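Local coordinates for protein particle-associated lyase (Acinetobacter bacteriophage AP22, PDB 4Y9V) that probably cleaves the capsular polysaccharide of Acinetobacter baumannii as the trimeric tailspike lyase of a bacteriophage, and binds a saccharide of that capsule, at residues T298-A303 and T329-A334; I367-G372 and T395-N400; Q373-I378 and W402-G407; A434-I439 and C463-L468. One frame throughout, in Å; residues are numbered along the deposited sequence. Where two conformers were deposited one is given.

Contact 1: T298-A303 and T329-A334; sequences TRHAVA and TDTSGA. With SO4 (sulfate ion), chain K.
Thr298 and Thr329 meet at one end of two segments that run side by side in uneven register: 298-301 is loop leading into strand 302-305, and the pair ends at a single backbone bridge, Val302 to Ala334. At the near end Thr298 O accepts two bonds from one residue, from Thr329 N (165° at the hydrogen) and from Thr329 OG1 at 2.8 Å. Further on, Gly333 O is shared by consecutive amides: Ala301 N lies on a lone pair in the carbonyl plane at 2.8 Å, while Val302 N comes in nearly along the C=O axis at 3.2 Å.

His300 ND1 donates to Ser332 O, 2.8 Å away and close to the ring plane, and His300 NE2 points almost straight (178°) at sulfate O2, 2.7 Å off. Arg299 bends at chi3 (64°), which brings its guanidinium edge to the same sulfate, Arg299 NH2 reaching O3 at 2.9 Å and NH1 reaching O4; NH1 also bonds Leu276 O. Its NE donates to a water that in turn donates to Thr329 OG1, and Thr331 CG2 packs on Arg299 CA at 3.7 Å.

Tyr278 and Arg166, of the glycan pocket like Leu276, also bind the sulfate. Bonds at both nitrogens fix the rotation of His300. The sulfate probably comes from the crystallisation liquor, but its donors are consistent with a place suited to an anion beside the saccharide.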
# COMPACT_ATOMS: atom_id res chain seq x y z
N THR A 298 -27.28 -2.54 -8.69
CA THR A 298 -27.61 -2.72 -10.09
C THR A 298 -26.53 -2.13 -10.99
O THR A 298 -26.18 -2.73 -12.00
CB THR A 298 -28.98 -2.07 -10.41
OG1 THR A 298 -29.94 -2.75 -9.60
CG2 THR A 298 -29.33 -2.17 -11.87
N ARG A 299 -26.05 -0.92 -10.64
CA ARG A 299 -24.96 -0.27 -11.35
C ARG A 299 -23.80 -0.09 -10.36
O ARG A 299 -23.47 -1.02 -9.65
CB ARG A 299 -25.40 0.98 -12.13
CG ARG A 299 -26.50 0.67 -13.13
CD ARG A 299 -26.86 1.82 -14.05
NE ARG A 299 -25.74 2.19 -14.90
CZ ARG A 299 -25.00 3.26 -14.83
NH1 ARG A 299 -25.20 4.21 -13.92
NH2 ARG A 299 -23.98 3.42 -15.69
N HIS A 300 -23.14 1.06 -10.34
CA HIS A 300 -21.93 1.18 -9.52
C HIS A 300 -22.26 0.90 -8.04
O HIS A 300 -23.23 1.41 -7.49
CB HIS A 300 -21.31 2.56 -9.65
CG HIS A 300 -21.03 2.99 -11.05
ND1 HIS A 300 -20.28 2.28 -11.94
CD2 HIS A 300 -21.35 4.14 -11.70
CE1 HIS A 300 -20.17 2.92 -13.09
NE2 HIS A 300 -20.82 4.05 -12.98
N ALA A 301 -21.38 0.12 -7.42
CA ALA A 301 -21.50 -0.16 -5.99
C ALA A 301 -21.09 1.03 -5.14
O ALA A 301 -21.80 1.40 -4.22
CB ALA A 301 -20.72 -1.42 -5.67
N VAL A 302 -19.91 1.60 -5.48
CA VAL A 302 -19.50 2.92 -4.99
C VAL A 302 -19.37 3.78 -6.24
O VAL A 302 -18.56 3.49 -7.12
CB VAL A 302 -18.21 2.90 -4.18
CG1 VAL A 302 -17.75 4.32 -3.89
CG2 VAL A 302 -18.41 2.11 -2.88
N ALA A 303 -20.20 4.83 -6.30
CA ALA A 303 -20.13 5.84 -7.34
C ALA A 303 -19.49 7.07 -6.73
O ALA A 303 -19.92 7.52 -5.67
CB ALA A 303 -21.51 6.20 -7.85
N THR A 329 -25.42 -5.23 -13.49
CA THR A 329 -25.29 -4.93 -14.89
C THR A 329 -23.80 -4.85 -15.26
O THR A 329 -22.92 -4.83 -14.40
CB THR A 329 -26.02 -3.63 -15.28
OG1 THR A 329 -25.38 -2.52 -14.65
CG2 THR A 329 -27.51 -3.70 -14.95
N ASP A 330 -23.53 -4.72 -16.56
CA ASP A 330 -22.15 -4.79 -17.05
C ASP A 330 -21.37 -3.49 -17.00
O ASP A 330 -20.42 -3.34 -17.77
CB ASP A 330 -22.14 -5.38 -18.46
CG ASP A 330 -20.79 -5.95 -18.87
OD1 ASP A 330 -20.18 -6.66 -18.01
OD2 ASP A 330 -20.37 -5.74 -20.03
N THR A 331 -21.67 -2.63 -16.08
CA THR A 331 -20.84 -1.47 -15.74
C THR A 331 -19.82 -1.90 -14.68
O THR A 331 -19.52 -3.07 -14.54
CB THR A 331 -21.71 -0.27 -15.40
OG1 THR A 331 -20.89 0.89 -15.26
CG2 THR A 331 -22.52 -0.43 -14.13
N SER A 332 -19.27 -0.91 -13.97
CA SER A 332 -18.23 -1.19 -12.98
C SER A 332 -18.76 -1.16 -11.56
O SER A 332 -19.58 -0.33 -11.17
CB SER A 332 -17.09 -0.18 -13.11
OG SER A 332 -17.57 1.15 -12.91
N GLY A 333 -18.21 -2.05 -10.74
CA GLY A 333 -18.48 -2.01 -9.31
C GLY A 333 -17.91 -0.77 -8.65
O GLY A 333 -18.59 -0.04 -7.93
N ALA A 334 -16.61 -0.56 -8.89
CA ALA A 334 -15.88 0.64 -8.46
C ALA A 334 -15.96 1.69 -9.56
O ALA A 334 -15.76 1.40 -10.74
CB ALA A 334 -14.42 0.30 -8.20
S SO4 K . -22.39 6.64 -14.89
O1 SO4 K . -22.14 8.05 -15.13
O2 SO4 K . -21.13 5.89 -14.97
O3 SO4 K . -23.32 6.19 -15.94
O4 SO4 K . -23.00 6.34 -13.57
O HOH W 1 -25.37 -0.33 -16.40

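Contact 2: I367-G372 and T395-N400; sequences IYEREG and TKTPLN
The carboxylate of Glu369 is the flat group that reaches across to 395-400, its N-H and O-H donors gathered near the plane at the two oxygens. Glu369 OE1 takes two consecutive backbone amides: Thr397 N on the syn lone pair at 2.9 Å, and Lys396 N almost head-on at 2.8 Å, with 176° at the hydrogen. Glu369 OE2 receives the Thr397 hydroxyl, with OG1 2.6 Å away on the syn side and 17° out of the carboxylate plane. Two methyls lie obliquely on opposite sides of that plane, Thr397 CG2 on one and Leu399 CD2, 3.2 Å from Glu369 OE2, on the other. Glu369 gets there on an extended chain, with CG anti to the backbone N (chi1 -166°).

The first segment leaves strand 366-368 and the second follows strand 391-394; these strands pair in parallel in successive turns of the right-handed beta-helix of this pectin lyase-like fold, and the buried glutamate ties one connecting loop to the next. In the second loop Thr397 OG1 also accepts from Leu399 N, an ST turn, and this hydroxyl therefore links the turn to the carboxylate. Gly374 N provides OE2 with a further donor.

Nearer the surface, in one of its two conformers, Lys396 NZ forms a salt bridge to Glu371, 3.0 Å from Glu371 OE1 and with a weak second bond to OE2. There a water accepts from Lys396 NZ and donates to Arg370 O. Glu371 packs on Gln136 of the second subunit, and Lys396, in that conformer, on its Gln134.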
# COMPACT_ATOMS: atom_id res chain seq x y z
N ILE A 367 -9.36 -7.02 -10.63
CA ILE A 367 -10.25 -6.34 -11.56
C ILE A 367 -10.69 -7.35 -12.62
O ILE A 367 -9.88 -7.84 -13.41
CB ILE A 367 -9.59 -5.11 -12.23
CG1 ILE A 367 -9.01 -4.15 -11.17
CG2 ILE A 367 -10.62 -4.42 -13.12
CD1 ILE A 367 -8.25 -3.00 -11.74
N TYR A 368 -12.00 -7.63 -12.62
CA TYR A 368 -12.59 -8.55 -13.58
C TYR A 368 -13.01 -7.81 -14.85
O TYR A 368 -13.60 -6.73 -14.81
CB TYR A 368 -13.82 -9.27 -13.01
CG TYR A 368 -13.49 -10.17 -11.85
CD1 TYR A 368 -13.00 -11.45 -11.98
CD2 TYR A 368 -13.70 -9.68 -10.59
CE1 TYR A 368 -12.69 -12.26 -10.86
CE2 TYR A 368 -13.42 -10.43 -9.48
CZ TYR A 368 -12.91 -11.70 -9.63
OH TYR A 368 -12.66 -12.46 -8.51
N GLU A 369 -12.77 -8.44 -15.98
CA GLU A 369 -13.17 -7.89 -17.26
C GLU A 369 -14.68 -7.82 -17.35
O GLU A 369 -15.38 -8.76 -16.94
CB GLU A 369 -12.63 -8.80 -18.37
CG GLU A 369 -12.71 -8.14 -19.74
CD GLU A 369 -12.34 -9.02 -20.92
OE1 GLU A 369 -12.29 -10.25 -20.79
OE2 GLU A 369 -12.19 -8.41 -22.00
N ARG A 370 -15.22 -6.75 -17.93
CA ARG A 370 -16.65 -6.71 -18.23
C ARG A 370 -16.97 -7.65 -19.40
O ARG A 370 -16.10 -8.01 -20.22
CB ARG A 370 -17.13 -5.29 -18.54
CG ARG A 370 -16.59 -4.69 -19.85
CD ARG A 370 -17.41 -3.51 -20.31
NE ARG A 370 -16.87 -3.04 -21.58
CZ ARG A 370 -17.37 -2.04 -22.30
NH1 ARG A 370 -18.46 -1.40 -21.88
NH2 ARG A 370 -16.79 -1.67 -23.41
N GLU A 371 -18.23 -8.04 -19.51
CA GLU A 371 -18.68 -8.86 -20.63
C GLU A 371 -18.41 -8.20 -21.96
O GLU A 371 -18.09 -8.87 -22.96
CB GLU A 371 -20.15 -9.24 -20.50
CG GLU A 371 -20.46 -10.06 -19.24
CD GLU A 371 -19.67 -11.34 -19.18
OE1 GLU A 371 -19.79 -12.19 -20.10
OE2 GLU A 371 -18.83 -11.54 -18.29
N GLY A 372 -18.54 -6.87 -22.00
CA GLY A 372 -18.36 -6.08 -23.20
C GLY A 372 -16.90 -5.79 -23.60
O GLY A 372 -16.71 -4.99 -24.52
N THR A 395 -9.33 -11.73 -17.38
CA THR A 395 -9.95 -11.53 -18.67
C THR A 395 -10.30 -12.84 -19.32
O THR A 395 -9.74 -13.89 -19.01
CB THR A 395 -9.08 -10.69 -19.65
OG1 THR A 395 -8.01 -11.51 -20.18
CG2 THR A 395 -8.53 -9.45 -19.00
N LYS A 396 -11.25 -12.75 -20.26
CA LYS A 396 -11.69 -13.90 -21.04
C LYS A 396 -12.03 -13.55 -22.50
O LYS A 396 -12.14 -14.50 -23.27
CB LYS A 396 -12.84 -14.62 -20.36
CG LYS A 396 -14.09 -13.79 -20.20
CD LYS A 396 -15.22 -14.77 -19.82
CE LYS A 396 -16.45 -14.02 -19.38
NZ LYS A 396 -16.92 -13.07 -20.42
N THR A 397 -12.19 -12.33 -22.87
CA THR A 397 -12.53 -11.99 -24.24
C THR A 397 -11.25 -11.83 -25.08
O THR A 397 -10.14 -11.78 -24.55
CB THR A 397 -13.36 -10.71 -24.38
OG1 THR A 397 -12.51 -9.57 -24.36
CG2 THR A 397 -14.49 -10.65 -23.39
N PRO A 398 -11.38 -11.68 -26.40
CA PRO A 398 -10.21 -11.44 -27.23
C PRO A 398 -9.63 -10.04 -27.11
O PRO A 398 -8.56 -9.79 -27.69
CB PRO A 398 -10.71 -11.70 -28.69
CG PRO A 398 -11.96 -12.54 -28.49
CD PRO A 398 -12.56 -11.95 -27.23
N LEU A 399 -10.30 -9.11 -26.41
CA LEU A 399 -9.76 -7.77 -26.19
C LEU A 399 -9.43 -7.05 -27.50
O LEU A 399 -8.55 -6.19 -27.56
CB LEU A 399 -8.56 -7.78 -25.23
CG LEU A 399 -8.93 -8.20 -23.79
CD1 LEU A 399 -7.72 -8.81 -23.10
CD2 LEU A 399 -9.46 -7.02 -23.01
N ASN A 400 -10.21 -7.36 -28.53
CA ASN A 400 -10.01 -6.77 -29.85
C ASN A 400 -10.76 -5.46 -30.04
O ASN A 400 -10.29 -4.60 -30.79
CB ASN A 400 -10.44 -7.76 -30.95
CG ASN A 400 -11.91 -8.10 -30.88
OD1 ASN A 400 -12.33 -8.69 -29.90
ND2 ASN A 400 -12.65 -7.75 -31.90
O HOH W 2 -15.33 -10.78 -19.99

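Contact 3: Q373-I378 and W402-G407; sequences QGCVLI and WSLVHG
Between Val376-Ile378 and Val405-Gly407 the contact is a parallel strand pairing in the wall of the beta-helix, largely buried, with the strand axes 4.7 Å apart at a 16° angle. Val376 pairs with Val405, Leu377 with His406 and Ile378 with Gly407. His406 N donates to Val376 O, and Ile378 N donates to His406 O at 2.9 Å. Just ahead of the strands, Leu404 O takes two amides in succession, Cys375 N at 2.9 Å and Val376 N at 3.0 Å.

Strands 376-378 and 405-409 belong to a four-strand parallel sheet, one face of the beta-helix, and the pairing joins successive turns. Val376 and Val405 share one side of it with Ile378; Leu377 and His406 share the other. Inside the bend that leads into the strands, Leu404 CD1 touches Cys375 SG at 3.6 Å.

On the Leu377 side, Leu377 CD1 reaches Trp402 CZ3 at 4.0 Å, the two side chains crossing obliquely. The indole presents its CE3 edge to one face of the His406 ring, Trp402 CE3 lying 3.5 Å above the plane and toward the rim. His406 ND1 accepts from Ser403 N, which lies near the imidazole plane; this bond, with the indole edge on one face, fixes the rotation of the ring. Before the bend, Gln373 stretches out beyond CG (chi2 -163°) and its OE1 accepts from Trp402 N at 3.1 Å and from Ser401 N. Arg370 makes a cation-pi contact with the indole.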
# COMPACT_ATOMS: atom_id res chain seq x y z
N GLN A 373 -15.96 -6.42 -22.94
CA GLN A 373 -14.50 -6.37 -23.15
C GLN A 373 -13.85 -5.23 -22.36
O GLN A 373 -14.34 -4.10 -22.30
CB GLN A 373 -14.05 -6.23 -24.60
CG GLN A 373 -14.60 -7.31 -25.52
CD GLN A 373 -13.83 -7.39 -26.81
OE1 GLN A 373 -12.97 -6.55 -27.11
NE2 GLN A 373 -14.12 -8.42 -27.61
N GLY A 374 -12.68 -5.55 -21.83
CA GLY A 374 -11.83 -4.59 -21.14
C GLY A 374 -12.05 -4.62 -19.63
O GLY A 374 -13.10 -4.97 -19.11
N CYS A 375 -10.98 -4.19 -18.89
CA CYS A 375 -11.01 -4.08 -17.45
C CYS A 375 -11.14 -2.66 -16.91
O CYS A 375 -11.78 -2.46 -15.87
CB CYS A 375 -9.76 -4.70 -16.84
SG CYS A 375 -9.74 -6.53 -16.89
N VAL A 376 -10.48 -1.68 -17.55
CA VAL A 376 -10.39 -0.34 -17.04
C VAL A 376 -10.72 0.64 -18.16
O VAL A 376 -10.13 0.53 -19.25
CB VAL A 376 -8.96 -0.03 -16.50
CG1 VAL A 376 -8.87 1.39 -15.97
CG2 VAL A 376 -8.57 -1.02 -15.41
N LEU A 377 -11.63 1.56 -17.90
CA LEU A 377 -12.10 2.53 -18.87
C LEU A 377 -11.77 3.95 -18.43
O LEU A 377 -12.08 4.35 -17.30
CB LEU A 377 -13.61 2.41 -19.03
CG LEU A 377 -14.24 3.34 -20.09
CD1 LEU A 377 -13.81 2.98 -21.48
CD2 LEU A 377 -15.76 3.28 -19.93
N ILE A 378 -11.18 4.72 -19.35
CA ILE A 378 -10.93 6.15 -19.20
C ILE A 378 -11.85 6.85 -20.22
O ILE A 378 -11.52 6.96 -21.38
CB ILE A 378 -9.45 6.48 -19.42
CG1 ILE A 378 -8.52 5.71 -18.54
CG2 ILE A 378 -9.23 7.98 -19.27
CD1 ILE A 378 -7.05 5.81 -18.89
N TRP A 402 -12.12 -3.58 -27.16
CA TRP A 402 -11.66 -2.76 -26.08
C TRP A 402 -10.45 -3.46 -25.48
O TRP A 402 -10.48 -4.66 -25.21
CB TRP A 402 -12.75 -2.56 -24.98
CG TRP A 402 -13.95 -1.87 -25.53
CD1 TRP A 402 -15.04 -2.45 -26.14
CD2 TRP A 402 -14.17 -0.45 -25.59
NE1 TRP A 402 -15.91 -1.49 -26.57
CE2 TRP A 402 -15.41 -0.25 -26.24
CE3 TRP A 402 -13.44 0.64 -25.14
CZ2 TRP A 402 -15.91 1.02 -26.47
CZ3 TRP A 402 -13.95 1.92 -25.37
CH2 TRP A 402 -15.17 2.08 -26.02
N SER A 403 -9.37 -2.69 -25.29
CA SER A 403 -8.16 -3.20 -24.69
C SER A 403 -8.33 -3.35 -23.17
O SER A 403 -9.31 -2.93 -22.58
CB SER A 403 -7.01 -2.25 -24.99
OG SER A 403 -6.60 -2.33 -26.35
N LEU A 404 -7.33 -3.98 -22.55
CA LEU A 404 -7.37 -4.16 -21.10
C LEU A 404 -7.67 -2.82 -20.39
O LEU A 404 -8.52 -2.76 -19.49
CB LEU A 404 -6.05 -4.75 -20.60
CG LEU A 404 -6.06 -5.12 -19.11
CD1 LEU A 404 -6.78 -6.41 -18.89
CD2 LEU A 404 -4.61 -5.20 -18.59
N VAL A 405 -6.92 -1.82 -20.79
CA VAL A 405 -7.01 -0.44 -20.31
C VAL A 405 -7.24 0.40 -21.57
O VAL A 405 -6.43 0.36 -22.48
CB VAL A 405 -5.69 -0.03 -19.63
CG1 VAL A 405 -5.81 1.41 -19.12
CG2 VAL A 405 -5.31 -1.00 -18.52
N HIS A 406 -8.38 1.13 -21.61
CA HIS A 406 -8.76 1.78 -22.83
C HIS A 406 -9.27 3.19 -22.52
O HIS A 406 -10.09 3.34 -21.61
CB HIS A 406 -9.85 0.97 -23.57
CG HIS A 406 -9.92 1.19 -25.03
ND1 HIS A 406 -9.62 0.17 -25.90
CD2 HIS A 406 -10.22 2.30 -25.76
CE1 HIS A 406 -9.75 0.67 -27.11
NE2 HIS A 406 -10.13 1.94 -27.08
N GLY A 407 -8.77 4.14 -23.27
CA GLY A 407 -9.23 5.52 -23.13
C GLY A 407 -9.68 6.07 -24.46
O GLY A 407 -9.08 5.79 -25.50
O HOH W 3 -11.10 -1.32 -21.14

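Contact 4: A434-I439 and C463-L468; sequences AGIVTI and CDFDAL
Leu468 CD1 sits at the middle of this apolar cluster, 3.7 Å from Ile436 CD1 and 4.0 Å from Ala434 CB. The same methyl of Leu468 approaches the backbone at Ala434 O, 3.3 Å away. Ile436 and Leu468 run across each other at about a right angle, with the other leucine methyl, Leu468 CD2, against Ile436 CG1 at 4.0 Å. Ile436 CD1 also meets Phe465 CE2 at 3.8 Å, the isoleucine lying oblique to the ring, and Ala434 CB is a looser neighbour of that same ring atom. No hydrogen bond joins 434-439 to 463-468; the contact is almost wholly apolar packing, with one methyl against a backbone carbonyl.

Leu468 CG stands anti to the backbone N (chi1 178°), which carries both methyls in toward Ile436. The Phe465 ring has Cys463 SG over one face, 3.3 Å above its plane and offset toward the rim, and Cys463 SG accepts a hydrogen bond from Phe465 N, which fastens the turn 463-465. Further out, Ile426 touches both Ile436 and Phe465, Trp471 packs on Ile436 and Cys463, and the backbone of Ala434 bonds to Arg469 and His470. Apolar packing between successive turns, here where the chain turns a corner at 436-437 and a loop folds over it, is characteristic of a pectin lyase-like beta-helix.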
# COMPACT_ATOMS: atom_id res chain seq x y z
N ALA A 434 -5.54 -8.49 -29.49
CA ALA A 434 -5.64 -7.98 -28.12
C ALA A 434 -4.66 -6.84 -27.88
O ALA A 434 -3.51 -6.89 -28.35
CB ALA A 434 -5.41 -9.10 -27.14
N GLY A 435 -5.06 -5.88 -27.08
CA GLY A 435 -4.20 -4.82 -26.62
C GLY A 435 -4.25 -4.68 -25.10
O GLY A 435 -5.26 -4.94 -24.48
N ILE A 436 -3.12 -4.21 -24.54
CA ILE A 436 -3.07 -3.90 -23.10
C ILE A 436 -3.49 -2.48 -22.83
O ILE A 436 -4.48 -2.27 -22.13
CB ILE A 436 -1.69 -4.29 -22.49
CG1 ILE A 436 -1.35 -5.76 -22.74
CG2 ILE A 436 -1.70 -3.96 -21.00
CD1 ILE A 436 -2.42 -6.75 -22.35
N VAL A 437 -2.76 -1.48 -23.35
CA VAL A 437 -3.16 -0.08 -23.22
C VAL A 437 -3.39 0.48 -24.61
O VAL A 437 -2.50 0.46 -25.45
CB VAL A 437 -2.09 0.78 -22.50
CG1 VAL A 437 -2.53 2.23 -22.43
CG2 VAL A 437 -1.81 0.25 -21.10
N THR A 438 -4.60 1.00 -24.82
CA THR A 438 -4.94 1.73 -26.04
C THR A 438 -5.61 3.06 -25.66
O THR A 438 -6.56 3.06 -24.89
CB THR A 438 -5.88 0.93 -26.95
OG1 THR A 438 -5.22 -0.28 -27.32
CG2 THR A 438 -6.29 1.71 -28.19
N ILE A 439 -5.12 4.15 -26.23
CA ILE A 439 -5.76 5.46 -26.14
C ILE A 439 -6.10 5.87 -27.59
O ILE A 439 -5.20 5.87 -28.44
CB ILE A 439 -4.86 6.51 -25.50
CG1 ILE A 439 -4.34 6.08 -24.10
CG2 ILE A 439 -5.57 7.88 -25.50
CD1 ILE A 439 -5.45 6.01 -23.05
N CYS A 463 1.86 -11.28 -18.33
CA CYS A 463 0.67 -11.52 -19.12
C CYS A 463 0.75 -12.94 -19.64
O CYS A 463 1.74 -13.29 -20.31
CB CYS A 463 0.64 -10.53 -20.31
SG CYS A 463 -0.65 -10.85 -21.53
N ASP A 464 -0.28 -13.75 -19.36
CA ASP A 464 -0.30 -15.16 -19.78
C ASP A 464 -1.14 -15.41 -21.03
O ASP A 464 -1.50 -16.54 -21.33
CB ASP A 464 -0.65 -16.14 -18.69
CG ASP A 464 -2.10 -16.14 -18.33
OD1 ASP A 464 -2.77 -15.16 -18.68
OD2 ASP A 464 -2.54 -17.16 -17.76
N PHE A 465 -1.41 -14.35 -21.80
CA PHE A 465 -2.19 -14.52 -23.04
C PHE A 465 -1.47 -15.44 -24.00
O PHE A 465 -0.24 -15.37 -24.18
CB PHE A 465 -2.40 -13.19 -23.71
CG PHE A 465 -3.29 -12.16 -23.00
CD1 PHE A 465 -3.90 -12.43 -21.78
CD2 PHE A 465 -3.49 -10.96 -23.60
CE1 PHE A 465 -4.71 -11.46 -21.20
CE2 PHE A 465 -4.31 -9.98 -23.03
CZ PHE A 465 -4.92 -10.25 -21.82
N ASP A 466 -2.25 -16.23 -24.73
CA ASP A 466 -1.67 -17.02 -25.83
C ASP A 466 -1.30 -16.16 -27.03
O ASP A 466 -0.41 -16.53 -27.81
CB ASP A 466 -2.64 -18.15 -26.18
CG ASP A 466 -2.89 -19.00 -24.98
OD1 ASP A 466 -1.92 -19.56 -24.43
OD2 ASP A 466 -4.06 -19.04 -24.48
N ALA A 467 -1.99 -15.04 -27.20
CA ALA A 467 -1.71 -14.10 -28.28
C ALA A 467 -1.96 -12.69 -27.77
O ALA A 467 -2.86 -12.48 -26.93
CB ALA A 467 -2.59 -14.39 -29.50
N LEU A 468 -1.18 -11.75 -28.24
CA LEU A 468 -1.30 -10.33 -27.89
C LEU A 468 -0.80 -9.53 -29.05
O LEU A 468 0.31 -9.76 -29.52
CB LEU A 468 -0.47 -10.05 -26.61
CG LEU A 468 -0.48 -8.59 -26.15
CD1 LEU A 468 -1.85 -8.12 -25.72
CD2 LEU A 468 0.54 -8.39 -25.02

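How the contacts relate
All four contacts join segments 23 to 26 residues apart, in keeping with successive turns of one beta-helix. Contacts 1, 3 and 4 are buried, whereas contact 2 is partly buried and runs out to the subunit interface. Contacts 3 and 4 reach the same parallel sheet through neighbouring strands 405-409 and 435-441, linked by Val405 N to Ile436 O and by the Ser403 and Thr438 hydroxyls. Contact 2 borders both: Asn400 OD1 bonds to Gln373 NE2, while Leu399 packs on Phe465. Asp330 ties contact 1 to the amides of Glu371 and Gly372. Chemistry shifts accordingly, from bonds to a sulfate near the saccharide, through carboxylate and strand bonding, to mainly apolar packing.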